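Local coordinates for intimin (Escherichia coli O127:H6 str. E2348/69, PDB 6TQD), which probably serves as an outer-membrane adhesin for bacterial attachment to host cells, with Ig-like passenger domains that hold an extended conformation near the membrane, at residues Val110-Thr116 / Tyr132-Lys138; Val148-Ser154 / Val184-Thr190. All blocks are in the same frame, centred on the assembly; numbering follows the deposited sequence. Where two conformers were deposited one is given.

Interaction 1 (Val110-Thr116 / Tyr132-Lys138); sequences VGVTDFT and YTATVKK
G111 and K137 open an antiparallel ladder of six backbone hydrogen bonds: K137 N reaches G111 O at 2.9 Å, and G111 N meets K137 O almost straight (178° at the hydrogen). T135 accepts from T113 N (2.8 Å, to T135 O) but donates its N to D114 O, a one-residue register shift that marks a beta bulge at T113. Regular pairing resumes at D114 with T135, and T116 and T133 exchange two bonds. T113 turns its side chain toward the partner strand, and OG1, set between the backbone N and carbonyl carbon (chi1 57°), donates to D114 OD2 at 2.9 Å from above the carboxylate plane. The extended chain of K137 crosses T113 at about a right angle, CE 3.6 Å from T113 OG1; its NZ stays 4.3 Å from D114 OD2, beyond a salt bridge. On the apolar face F115 CE1 lies 3.5 Å from Y132 CB, while Y132 CD2 sits over one face of the F115 ring, the planes oblique at 34°. V112 and F115 carry this surface onto strands 182-189 and 197-205. The pair belongs to one sheet of a bacterial Ig-like beta sandwich, its apolar face turned to the other sheet.

Interaction 2 (Val148-Ser154 / Val184-Thr190); sequences VSFNIVS and VVVSAKT
V184 meets the far end of segment 148-154, its CG1 lying 4.0 Å from I152 CG2, where the two side chains approach at a slant. V185 then faces two residues at once. Its carbonyl takes a hydrogen bond from V153 N (2.8 Å from V185 O) and a weak one from S154 N, while V185 N donates to S154 O; this is a classic beta bulge, with V153 and S154 opposite V185. The S154 hydroxyl rests against the valine, OG 3.6 Å from both V185 CB and V185 CG2. V186 pairs with I152 and turns inward, its CG1 3.5 Å from N151 O. Its face, shared with F150 and A188, looks across the Ig-like sandwich to Y132 of the opposing sheet, and L176 also packs against V186.

S187 returns to the other face and exchanges two backbone bonds with N151. Its CB touches V153 CG2 at 3.6 Å, and its OG donates to a water (S187 OG to water 2.8 Å) that in turn donates to S149 O, tying both strands on that surface. A188 offers its methyl to V148 CG1 and to the ring of F150. At K189 the backbone pairs with S149: S149 N points at K189 O in its carbonyl plane, nearly straight at 177°, whereas the return bond is bent to 137°. The end of the lysine chain bends (chi4 -67°) so that NZ donates to T190 O, from above the carbonyl plane, and also to M193 O. T190 closes the segment with CG2 4.1 Å from V148 CG2.

In the fold
The two bulged pairs belong to the two sheets of one bacterial Ig-like domain, with their centres about 12 Å apart. Along the chain they are in series, interaction 1 closing before interaction 2 opens. They touch at several points. Near one end, V110 O and T190 OG1 lie 2.9 Å apart, a probable hydrogen bond between the ends of the two pairs, with G111 CA packed on the same hydroxyl. Deeper in, F115 CE2 comes within 3.5 Å of V186 O, so a ring from interaction 1 packs on the backbone of strand 182-189. V148 adds to the shared core by touching A134 and V136, and V112 packs on A188 and T190.

Interaction 1 (Val110-Thr116 / Tyr132-Lys138)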
loop_
_atom_site.group_PDB
_atom_site.type_symbol
_atom_site.label_atom_id
_atom_site.label_comp_id
_atom_site.label_asym_id
_atom_site.label_seq_id
_atom_site.Cartn_x
_atom_site.Cartn_y
_atom_site.Cartn_z
ATOM N N VAL A 110 2.547 -3.301 -9.603
ATOM C CA VAL A 110 3.681 -3.964 -8.954
ATOM C C VAL A 110 4.783 -2.909 -8.865
ATOM O O VAL A 110 5.432 -2.602 -9.863
ATOM C CB VAL A 110 4.133 -5.204 -9.721
ATOM C CG1 VAL A 110 5.370 -5.803 -9.075
ATOM C CG2 VAL A 110 2.998 -6.229 -9.791
ATOM N N GLY A 111 4.983 -2.340 -7.678
ATOM C CA GLY A 111 5.847 -1.187 -7.541
ATOM C C GLY A 111 6.647 -1.215 -6.252
ATOM O O GLY A 111 6.291 -1.881 -5.279
ATOM N N VAL A 112 7.746 -0.465 -6.267
ATOM C CA VAL A 112 8.569 -0.284 -5.071
ATOM C C VAL A 112 7.816 0.616 -4.101
ATOM O O VAL A 112 7.463 1.757 -4.431
ATOM C CB VAL A 112 9.924 0.334 -5.429
ATOM C CG1 VAL A 112 10.765 0.550 -4.159
ATOM C CG2 VAL A 112 10.671 -0.532 -6.421
ATOM N N THR A 113 7.564 0.116 -2.898
ATOM C CA THR A 113 6.872 0.918 -1.894
ATOM C C THR A 113 7.806 1.551 -0.873
ATOM O O THR A 113 7.424 2.534 -0.234
ATOM C CB THR A 113 5.838 0.071 -1.138
ATOM O OG1 THR A 113 6.491 -1.054 -0.532
ATOM C CG2 THR A 113 4.758 -0.429 -2.076
ATOM N N ASP A 114 8.994 0.995 -0.688
ATOM C CA ASP A 114 9.937 1.477 0.309
ATOM C C ASP A 114 11.334 1.235 -0.241
ATOM O O ASP A 114 11.582 0.211 -0.887
ATOM C CB ASP A 114 9.785 0.715 1.626
ATOM C CG ASP A 114 8.396 0.837 2.214
ATOM O OD1 ASP A 114 8.126 1.834 2.915
ATOM O OD2 ASP A 114 7.575 -0.072 1.971
ATOM N N PHE A 115 12.248 2.169 0.022
ATOM C CA PHE A 115 13.641 2.007 -0.394
ATOM C C PHE A 115 14.479 2.722 0.664
ATOM O O PHE A 115 14.517 3.957 0.697
ATOM C CB PHE A 115 13.878 2.578 -1.785
ATOM C CG PHE A 115 15.220 2.231 -2.371
ATOM C CD1 PHE A 115 15.720 0.940 -2.268
ATOM C CD2 PHE A 115 15.963 3.179 -3.053
ATOM C CE1 PHE A 115 16.943 0.611 -2.819
ATOM C CE2 PHE A 115 17.190 2.855 -3.600
ATOM C CZ PHE A 115 17.678 1.566 -3.485
ATOM N N THR A 116 15.121 1.939 1.526
ATOM C CA THR A 116 15.779 2.465 2.710
ATOM C C THR A 116 17.195 1.916 2.809
ATOM O O THR A 116 17.508 0.841 2.288
ATOM C CB THR A 116 15.015 2.076 3.986
ATOM O OG1 THR A 116 14.912 0.650 4.079
ATOM C CG2 THR A 116 13.614 2.665 3.964
ATOM N N TYR A 132 21.174 -0.964 0.824
ATOM C CA TYR A 132 19.813 -0.512 0.558
ATOM C C TYR A 132 18.901 -1.708 0.353
ATOM O O TYR A 132 19.300 -2.717 -0.228
ATOM C CB TYR A 132 19.770 0.354 -0.697
ATOM C CG TYR A 132 20.387 1.723 -0.552
ATOM C CD1 TYR A 132 21.768 1.900 -0.550
ATOM C CD2 TYR A 132 19.587 2.848 -0.437
ATOM C CE1 TYR A 132 22.324 3.166 -0.421
ATOM C CE2 TYR A 132 20.134 4.111 -0.310
ATOM C CZ TYR A 132 21.505 4.267 -0.308
ATOM O OH TYR A 132 22.071 5.521 -0.184
ATOM N N THR A 133 17.655 -1.574 0.806
ATOM C CA THR A 133 16.644 -2.608 0.660
ATOM C C THR A 133 15.426 -1.966 0.016
ATOM O O THR A 133 14.898 -0.985 0.539
ATOM C CB THR A 133 16.256 -3.207 2.015
ATOM O OG1 THR A 133 17.406 -3.777 2.645
ATOM C CG2 THR A 133 15.192 -4.290 1.834
ATOM N N ALA A 134 15.004 -2.513 -1.109
ATOM C CA ALA A 134 13.770 -2.126 -1.766
ATOM C C ALA A 134 12.720 -3.190 -1.501
ATOM O O ALA A 134 13.006 -4.392 -1.582
ATOM C CB ALA A 134 13.972 -2.017 -3.275
ATOM N N THR A 135 11.518 -2.745 -1.159
ATOM C CA THR A 135 10.366 -3.616 -0.988
ATOM C C THR A 135 9.390 -3.361 -2.122
ATOM O O THR A 135 9.053 -2.207 -2.407
ATOM C CB THR A 135 9.688 -3.357 0.359
ATOM O OG1 THR A 135 10.636 -3.515 1.420
ATOM C CG2 THR A 135 8.555 -4.363 0.570
ATOM N N VAL A 136 8.949 -4.434 -2.774
ATOM C CA VAL A 136 8.018 -4.364 -3.893
ATOM C C VAL A 136 6.693 -4.966 -3.452
ATOM O O VAL A 136 6.654 -6.113 -2.995
ATOM C CB VAL A 136 8.561 -5.112 -5.130
ATOM C CG1 VAL A 136 7.527 -5.088 -6.258
ATOM C CG2 VAL A 136 9.873 -4.497 -5.585
ATOM N N LYS A 137 5.609 -4.213 -3.624
ATOM C CA LYS A 137 4.281 -4.691 -3.265
ATOM C C LYS A 137 3.307 -4.339 -4.380
ATOM O O LYS A 137 3.554 -3.454 -5.206
ATOM C CB LYS A 137 3.763 -4.059 -1.958
ATOM C CG LYS A 137 4.689 -4.224 -0.774
ATOM C CD LYS A 137 4.085 -3.588 0.461
ATOM C CE LYS A 137 5.051 -3.573 1.626
ATOM N NZ LYS A 137 4.451 -2.881 2.804
ATOM N N LYS A 138 2.179 -5.049 -4.391
ATOM C CA LYS A 138 1.004 -4.680 -5.176
ATOM C C LYS A 138 -0.148 -4.638 -4.191
ATOM O O LYS A 138 -0.457 -5.662 -3.573
ATOM C CB LYS A 138 0.723 -5.717 -6.263
ATOM C CG LYS A 138 -0.576 -5.481 -7.044
ATOM C CD LYS A 138 -0.801 -6.604 -8.045
ATOM C CE LYS A 138 -2.145 -6.484 -8.747
ATOM N NZ LYS A 138 -2.350 -7.609 -9.706
#

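Interaction 2 (Val148-Ser154 / Val184-Thr190)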
loop_
_atom_site.group_PDB
_atom_site.type_symbol
_atom_site.label_atom_id
_atom_site.label_comp_id
_atom_site.label_asym_id
_atom_site.label_seq_id
_atom_site.Cartn_x
_atom_site.Cartn_y
_atom_site.Cartn_z
ATOM N N VAL A 148 14.271 -5.430 -9.784
ATOM C CA VAL A 148 14.333 -4.049 -9.321
ATOM C C VAL A 148 15.595 -3.426 -9.887
ATOM O O VAL A 148 16.678 -3.995 -9.749
ATOM C CB VAL A 148 14.345 -3.974 -7.788
ATOM C CG1 VAL A 148 14.430 -2.549 -7.339
ATOM C CG2 VAL A 148 13.100 -4.644 -7.202
ATOM N N SER A 149 15.460 -2.253 -10.501
ATOM C CA SER A 149 16.572 -1.531 -11.101
ATOM C C SER A 149 17.039 -0.440 -10.152
ATOM O O SER A 149 16.217 0.314 -9.622
ATOM C CB SER A 149 16.137 -0.889 -12.421
ATOM O OG SER A 149 15.898 -1.876 -13.406
ATOM N N PHE A 150 18.358 -0.353 -9.950
ATOM C CA PHE A 150 18.963 0.609 -9.041
ATOM C C PHE A 150 19.818 1.609 -9.814
ATOM O O PHE A 150 20.528 1.239 -10.755
ATOM C CB PHE A 150 19.856 -0.073 -7.998
ATOM C CG PHE A 150 19.149 -1.132 -7.203
ATOM C CD1 PHE A 150 19.510 -2.463 -7.339
ATOM C CD2 PHE A 150 18.149 -0.802 -6.307
ATOM C CE1 PHE A 150 18.876 -3.434 -6.607
ATOM C CE2 PHE A 150 17.501 -1.775 -5.579
ATOM C CZ PHE A 150 17.875 -3.100 -5.726
ATOM N N ASN A 151 19.752 2.875 -9.412
ATOM C CA ASN A 151 20.479 3.927 -10.106
ATOM C C ASN A 151 20.847 5.040 -9.138
ATOM O O ASN A 151 20.077 5.368 -8.236
ATOM C CB ASN A 151 19.635 4.507 -11.251
ATOM C CG ASN A 151 19.448 3.527 -12.389
ATOM O OD1 ASN A 151 18.404 2.878 -12.501
ATOM N ND2 ASN A 151 20.463 3.403 -13.234
ATOM N N ILE A 152 22.029 5.624 -9.335
ATOM C CA ILE A 152 22.465 6.774 -8.553
ATOM C C ILE A 152 21.893 8.026 -9.216
ATOM O O ILE A 152 22.225 8.338 -10.365
ATOM C CB ILE A 152 23.997 6.837 -8.429
ATOM C CG1 ILE A 152 24.486 5.640 -7.620
ATOM C CG2 ILE A 152 24.403 8.143 -7.747
ATOM C CD1 ILE A 152 25.990 5.454 -7.595
ATOM N N VAL A 153 21.014 8.728 -8.499
ATOM C CA VAL A 153 20.362 9.917 -9.032
ATOM C C VAL A 153 21.284 11.124 -8.961
ATOM O O VAL A 153 21.317 11.955 -9.880
ATOM C CB VAL A 153 19.048 10.172 -8.268
ATOM C CG1 VAL A 153 18.391 11.449 -8.756
ATOM C CG2 VAL A 153 18.117 8.982 -8.394
ATOM N N SER A 154 22.017 11.261 -7.862
ATOM C CA SER A 154 22.902 12.402 -7.691
ATOM C C SER A 154 24.012 12.003 -6.739
ATOM O O SER A 154 23.816 11.168 -5.847
ATOM C CB SER A 154 22.157 13.612 -7.115
ATOM O OG SER A 154 21.557 13.302 -5.869
ATOM N N VAL A 184 24.575 11.438 -1.436
ATOM C CA VAL A 184 24.245 10.551 -2.546
ATOM C C VAL A 184 22.782 10.150 -2.421
ATOM O O VAL A 184 22.322 9.805 -1.328
ATOM C CB VAL A 184 25.133 9.289 -2.540
ATOM C CG1 VAL A 184 24.863 8.439 -3.771
ATOM C CG2 VAL A 184 26.612 9.655 -2.451
ATOM N N VAL A 185 22.051 10.194 -3.535
ATOM C CA VAL A 185 20.677 9.713 -3.611
ATOM C C VAL A 185 20.649 8.539 -4.574
ATOM O O VAL A 185 21.108 8.655 -5.714
ATOM C CB VAL A 185 19.707 10.816 -4.071
ATOM C CG1 VAL A 185 18.306 10.241 -4.270
ATOM C CG2 VAL A 185 19.659 11.957 -3.073
ATOM N N VAL A 186 20.113 7.410 -4.112
ATOM C CA VAL A 186 19.944 6.214 -4.921
ATOM C C VAL A 186 18.453 5.981 -5.107
ATOM O O VAL A 186 17.652 6.308 -4.228
ATOM C CB VAL A 186 20.584 4.986 -4.242
ATOM C CG1 VAL A 186 20.477 3.778 -5.132
ATOM C CG2 VAL A 186 22.045 5.275 -3.888
ATOM N N SER A 187 18.081 5.419 -6.263
ATOM C CA SER A 187 16.684 5.136 -6.571
ATOM C C SER A 187 16.501 3.670 -6.933
ATOM O O SER A 187 17.440 2.973 -7.336
ATOM C CB SER A 187 16.200 5.993 -7.746
ATOM O OG SER A 187 16.789 5.549 -8.954
ATOM N N ALA A 188 15.248 3.218 -6.797
ATOM C CA ALA A 188 14.829 1.861 -7.122
ATOM C C ALA A 188 13.558 1.912 -7.967
ATOM O O ALA A 188 12.673 2.727 -7.714
ATOM C CB ALA A 188 14.528 1.081 -5.824
ATOM N N LYS A 189 13.468 1.017 -8.946
ATOM C CA LYS A 189 12.328 1.029 -9.855
ATOM C C LYS A 189 12.023 -0.373 -10.357
ATOM O O LYS A 189 12.922 -1.192 -10.564
ATOM C CB LYS A 189 12.606 1.960 -11.045
ATOM C CG LYS A 189 11.394 2.231 -11.943
ATOM C CD LYS A 189 11.741 3.117 -13.129
ATOM C CE LYS A 189 10.561 3.305 -14.076
ATOM N NZ LYS A 189 10.166 2.047 -14.782
ATOM N N THR A 190 10.731 -0.643 -10.553
ATOM C CA THR A 190 10.268 -1.837 -11.244
ATOM C C THR A 190 9.648 -1.443 -12.582
ATOM O O THR A 190 9.320 -0.271 -12.835
ATOM C CB THR A 190 9.241 -2.604 -10.404
ATOM O OG1 THR A 190 8.140 -1.736 -10.123
ATOM C CG2 THR A 190 9.861 -3.109 -9.120
HETATM O O HOH W 1 16.030 3.121 -10.236
#